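Local coordinates for protein putative mandelate racemase/muconate lactonizing enzyme (PDB 3DDM) that is of unassigned activity but belongs to the mandelate racemase/muconate lactonizing family of the enolase superfamily, at residues A[42-45]-A[51-54]; A[184-189]-A[216-221]. The protein carries 1 engineered substitution. One frame throughout, in Å; residues are numbered along the deposited sequence.

Contact 1 of 2, residues A[42-45]-A[51-54]; sequences LVEV and AVGW
The beta hairpin of strands 37-46 and 52-56 is joined here through E44 and W54, facing residues on neighbouring strands whose side chains run the same way, side by side. CB of E44 rests over the six-membered ring of W54, 3.5 Å from the ring centroid and 14° off the ring normal, a CH-pi contact; the nearest ring atom to CB of E44 is CZ3 of W54, at 3.4 Å. Beyond CB the glutamate chain leaves the ring centre for the rim: CD of E44 lies 3.6 Å from CH2 of W54, and the carboxylate plane is turned 28° from the indole plane. With CG of E44 held between its own backbone N and carbonyl carbon (chi1 61°), the extended chain carries the carboxylate along the indole to its CH2 rim. There OE1 has a long, weak ion pair with R14.

E44 and W54 form a non-hydrogen-bonded antiparallel pair, and the next pair, V45 with G53, supplies the two backbone hydrogen bonds between these segments: N of V45 to O of G53 at 2.9 Å, and N of G53 to O of V45 at 3.0 Å. Between them the two pairs illustrate how a hairpin is built in the three-stranded antiparallel sheet of the N-terminal domain in this enolase-like fold, with strand 37-46 in the middle. CA-H...O contacts supplement the ladder, among them CA of E44 to O of G53 at 3.2 Å. V45 points to the other face of the sheet, where it packs on L120, A123 and L124 of helix 110-131, whose D126 also takes a hydrogen bond from the backbone N of W54 through OD2. On the E44 and W54 face, H18 of strand 14-23 and L374 of helix 374-380 touch both side chains.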
loop_
_atom_site.group_PDB
_atom_site.type_symbol
_atom_site.label_atom_id
_atom_site.label_comp_id
_atom_site.label_asym_id
_atom_site.label_seq_id
_atom_site.Cartn_x
_atom_site.Cartn_y
_atom_site.Cartn_z
ATOM N N LEU A 42 -16.372 9.517 -4.003
ATOM C CA LEU A 42 -16.871 10.625 -3.199
ATOM C C LEU A 42 -17.378 10.057 -1.879
ATOM O O LEU A 42 -17.976 8.980 -1.840
ATOM C CB LEU A 42 -17.999 11.355 -3.940
ATOM C CG LEU A 42 -17.679 11.882 -5.352
ATOM C CD1 LEU A 42 -18.896 12.620 -5.918
ATOM C CD2 LEU A 42 -16.467 12.808 -5.312
ATOM N N VAL A 43 -17.117 10.763 -0.789
ATOM C CA VAL A 43 -17.575 10.290 0.511
ATOM C C VAL A 43 -18.452 11.328 1.177
ATOM O O VAL A 43 -18.219 12.535 1.038
ATOM C CB VAL A 43 -16.391 9.943 1.441
ATOM C CG1 VAL A 43 -15.737 8.651 0.973
ATOM C CG2 VAL A 43 -15.374 11.071 1.433
ATOM N N GLU A 44 -19.482 10.850 1.870
ATOM C CA GLU A 44 -20.394 11.739 2.575
ATOM C C GLU A 44 -20.537 11.277 4.004
ATOM O O GLU A 44 -20.912 10.141 4.256
ATOM C CB GLU A 44 -21.772 11.764 1.907
ATOM C CG GLU A 44 -22.485 10.424 1.859
ATOM C CD GLU A 44 -23.937 10.551 1.410
ATOM O OE1 GLU A 44 -24.678 11.371 1.988
ATOM O OE2 GLU A 44 -24.345 9.819 0.487
ATOM N N VAL A 45 -20.206 12.152 4.941
ATOM C CA VAL A 45 -20.332 11.826 6.349
ATOM C C VAL A 45 -21.551 12.531 6.926
ATOM O O VAL A 45 -21.634 13.758 6.889
ATOM C CB VAL A 45 -19.114 12.283 7.152
ATOM C CG1 VAL A 45 -19.357 12.004 8.638
ATOM C CG2 VAL A 45 -17.862 11.565 6.656
ATOM N N ALA A 51 -26.740 16.649 9.710
ATOM C CA ALA A 51 -25.926 17.483 8.840
ATOM C C ALA A 51 -25.017 16.604 7.980
ATOM O O ALA A 51 -24.555 15.546 8.420
ATOM C CB ALA A 51 -25.106 18.452 9.664
ATOM N N VAL A 52 -24.760 17.046 6.751
ATOM C CA VAL A 52 -23.939 16.278 5.826
ATOM C C VAL A 52 -22.688 16.993 5.319
ATOM O O VAL A 52 -22.697 18.198 5.073
ATOM C CB VAL A 52 -24.794 15.832 4.633
ATOM C CG1 VAL A 52 -23.916 15.188 3.565
ATOM C CG2 VAL A 52 -25.874 14.860 5.123
ATOM N N GLY A 53 -21.609 16.231 5.173
ATOM C CA GLY A 53 -20.360 16.791 4.684
ATOM C C GLY A 53 -19.813 15.937 3.560
ATOM O O GLY A 53 -19.920 14.716 3.609
ATOM N N TRP A 54 -19.226 16.563 2.546
ATOM C CA TRP A 54 -18.689 15.807 1.415
ATOM C C TRP A 54 -17.179 15.871 1.237
ATOM O O TRP A 54 -16.540 16.877 1.543
ATOM C CB TRP A 54 -19.344 16.263 0.112
ATOM C CG TRP A 54 -20.804 15.982 0.037
ATOM C CD1 TRP A 54 -21.821 16.800 0.436
ATOM C CD2 TRP A 54 -21.416 14.791 -0.468
ATOM N NE1 TRP A 54 -23.034 16.191 0.205
ATOM C CE2 TRP A 54 -22.814 14.957 -0.348
ATOM C CE3 TRP A 54 -20.919 13.597 -1.014
ATOM C CZ2 TRP A 54 -23.719 13.978 -0.749
ATOM C CZ3 TRP A 54 -21.823 12.618 -1.418
ATOM C CH2 TRP A 54 -23.209 12.818 -1.281
#

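Contact 2 of 2, residues A[184-189]-A[216-221]; sequences RDVRNA and RQMAQR
V186 pushes its CG1 methyl into the angle between M218 and R221, and CG1 makes the closest contacts to both. CG1 of V186 meets the terminal methyl CE of M218 at 3.5 Å, and the same CG1 lies 3.7 Å from CB of R221. The methionine crosses the valine at about a right angle. Although its first bond does not aim at the opposite helix, the chain bends at both chi2 (-60°) and chi3 (-67°), which swings the sulfur and its methyl across the gap. CE of M218 also comes within 4.0 Å of CB of D185, so the methyl touches two consecutive residues of helix 182-196. R221 meets the same valine methyl with its CB; its chain then bends at chi3, and NH2 of R221 ends 4.1 Å from CG2 of V186, a loose approach.

No hydrogen bond links the two segments, and the closest contacts are between carbon atoms. The carboxylate of D185 is engaged elsewhere, OD2 accepting a hydrogen bond from the backbone N of G179. The short helical segments run in nearly the same direction, 27° apart, with axes 10.5 Å from each other at closest approach, a separation that side chains of this length can bridge.

Such packing is what the TIM-barrel-like C-terminal domain repeats around its circumference, where parallel strands alternate with helices on the outside. Helix 182-196 follows strand 174-177, helix 212-222 follows strand 202-205, and these two strands are themselves parallel neighbours; next along, helix 240-249 receives R216 in a salt bridge to E245.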
loop_
_atom_site.group_PDB
_atom_site.type_symbol
_atom_site.label_atom_id
_atom_site.label_comp_id
_atom_site.label_asym_id
_atom_site.label_seq_id
_atom_site.Cartn_x
_atom_site.Cartn_y
_atom_site.Cartn_z
ATOM N N ARG A 184 12.698 15.417 -27.569
ATOM C CA ARG A 184 11.365 15.926 -27.849
ATOM C C ARG A 184 10.924 16.859 -26.726
ATOM O O ARG A 184 10.335 17.909 -26.982
ATOM C CB ARG A 184 10.373 14.766 -27.981
ATOM C CG ARG A 184 9.165 15.071 -28.843
ATOM C CD ARG A 184 8.097 13.994 -28.713
ATOM N NE ARG A 184 7.100 14.092 -29.777
ATOM C CZ ARG A 184 6.350 15.167 -30.019
ATOM N NH1 ARG A 184 6.468 16.260 -29.269
ATOM N NH2 ARG A 184 5.493 15.160 -31.033
ATOM N N ASP A 185 11.222 16.475 -25.487
ATOM C CA ASP A 185 10.848 17.276 -24.327
ATOM C C ASP A 185 11.453 18.674 -24.330
ATOM O O ASP A 185 10.768 19.648 -24.041
ATOM C CB ASP A 185 11.230 16.558 -23.029
ATOM C CG ASP A 185 10.313 15.383 -22.710
ATOM O OD1 ASP A 185 9.130 15.407 -23.120
ATOM O OD2 ASP A 185 10.774 14.443 -22.028
ATOM N N VAL A 186 12.737 18.783 -24.643
ATOM C CA VAL A 186 13.372 20.094 -24.672
ATOM C C VAL A 186 12.842 20.879 -25.858
ATOM O O VAL A 186 12.865 22.106 -25.853
ATOM C CB VAL A 186 14.914 20.001 -24.784
ATOM C CG1 VAL A 186 15.491 19.330 -23.543
ATOM C CG2 VAL A 186 15.299 19.236 -26.040
ATOM N N ARG A 187 12.368 20.172 -26.879
ATOM C CA ARG A 187 11.816 20.842 -28.049
ATOM C C ARG A 187 10.488 21.457 -27.628
ATOM O O ARG A 187 10.244 22.646 -27.854
ATOM C CB ARG A 187 11.582 19.853 -29.197
ATOM C CG ARG A 187 12.331 20.206 -30.482
ATOM C CD ARG A 187 11.709 19.525 -31.695
ATOM N NE ARG A 187 11.565 18.079 -31.520
ATOM C CZ ARG A 187 12.581 17.227 -31.399
ATOM N NH1 ARG A 187 13.835 17.665 -31.433
ATOM N NH2 ARG A 187 12.338 15.932 -31.245
ATOM N N ASN A 188 9.641 20.634 -27.006
ATOM C CA ASN A 188 8.334 21.070 -26.527
ATOM C C ASN A 188 8.490 22.235 -25.567
ATOM O O ASN A 188 7.864 23.279 -25.736
ATOM C CB ASN A 188 7.610 19.935 -25.800
ATOM C CG ASN A 188 7.164 18.828 -26.733
ATOM O OD1 ASN A 188 7.066 19.025 -27.950
ATOM N ND2 ASN A 188 6.870 17.655 -26.165
ATOM N N ALA A 189 9.330 22.044 -24.556
ATOM C CA ALA A 189 9.572 23.070 -23.553
ATOM C C ALA A 189 9.875 24.422 -24.180
ATOM O O ALA A 189 9.219 25.412 -23.875
ATOM C CB ALA A 189 10.721 22.650 -22.641
ATOM N N ARG A 216 19.930 16.044 -13.912
ATOM C CA ARG A 216 20.921 17.117 -13.958
ATOM C C ARG A 216 21.025 17.590 -15.401
ATOM O O ARG A 216 20.922 18.783 -15.691
ATOM C CB ARG A 216 22.297 16.620 -13.500
ATOM C CG ARG A 216 22.470 16.425 -12.004
ATOM C CD ARG A 216 23.906 15.971 -11.685
ATOM N NE ARG A 216 24.909 16.931 -12.156
ATOM C CZ ARG A 216 25.447 17.899 -11.417
ATOM N NH1 ARG A 216 25.095 18.050 -10.145
ATOM N NH2 ARG A 216 26.326 18.731 -11.953
ATOM N N GLN A 217 21.225 16.629 -16.297
ATOM C CA GLN A 217 21.344 16.903 -17.723
ATOM C C GLN A 217 20.121 17.642 -18.266
ATOM O O GLN A 217 20.257 18.690 -18.895
ATOM C CB GLN A 217 21.520 15.593 -18.480
ATOM C CG GLN A 217 21.610 15.751 -19.970
ATOM C CD GLN A 217 21.319 14.451 -20.692
ATOM O OE1 GLN A 217 22.044 13.461 -20.541
ATOM N NE2 GLN A 217 20.240 14.443 -21.476
ATOM N N MET A 218 18.928 17.100 -18.023
ATOM C CA MET A 218 17.704 17.729 -18.513
ATOM C C MET A 218 17.405 19.072 -17.850
ATOM O O MET A 218 17.022 20.025 -18.526
ATOM C CB MET A 218 16.508 16.793 -18.333
ATOM C CG MET A 218 16.462 15.634 -19.308
ATOM S SD MET A 218 16.385 16.120 -21.046
ATOM C CE MET A 218 14.757 16.894 -21.112
ATOM N N ALA A 219 17.576 19.158 -16.534
ATOM C CA ALA A 219 17.307 20.411 -15.838
ATOM C C ALA A 219 18.132 21.532 -16.457
ATOM O O ALA A 219 17.744 22.697 -16.426
ATOM C CB ALA A 219 17.632 20.272 -14.368
ATOM N N GLN A 220 19.276 21.164 -17.028
ATOM C CA GLN A 220 20.180 22.115 -17.670
ATOM C C GLN A 220 19.632 22.535 -19.037
ATOM O O GLN A 220 19.533 23.726 -19.341
ATOM C CB GLN A 220 21.558 21.474 -17.860
ATOM C CG GLN A 220 22.728 22.281 -17.317
ATOM C CD GLN A 220 22.857 22.193 -15.805
ATOM O OE1 GLN A 220 23.065 21.109 -15.245
ATOM N NE2 GLN A 220 22.743 23.336 -15.137
ATOM N N ARG A 221 19.287 21.540 -19.852
ATOM C CA ARG A 221 18.744 21.753 -21.187
ATOM C C ARG A 221 17.384 22.459 -21.173
ATOM O O ARG A 221 16.983 23.053 -22.171
ATOM C CB ARG A 221 18.623 20.409 -21.911
ATOM C CG ARG A 221 19.957 19.691 -22.064
ATOM C CD ARG A 221 19.801 18.242 -22.512
ATOM N NE ARG A 221 19.272 18.115 -23.867
ATOM C CZ ARG A 221 19.082 16.950 -24.478
ATOM N NH1 ARG A 221 19.379 15.820 -23.846
ATOM N NH2 ARG A 221 18.598 16.909 -25.715
#

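In the fold
The two contacts exemplify two kinds of packing in a two-domain chain of the enolase superfamily. Contact 1 belongs to the antiparallel sheet of the N-terminal domain, while contact 2 joins helices on the outside of the barrel-like C-terminal domain. They lie on opposite sides of the chain's centre, with their own centres 44 Å apart and their nearest atoms still about 31 Å from each other, so neither touches the other. Along the chain they come in series, the hairpin closing before the helix pair opens. Their means of cohesion differ as well: backbone hydrogen bonds and an aromatic face in 42-45 with 51-54, side-chain packing without hydrogen bonds between the segments in 184-189 with 216-221.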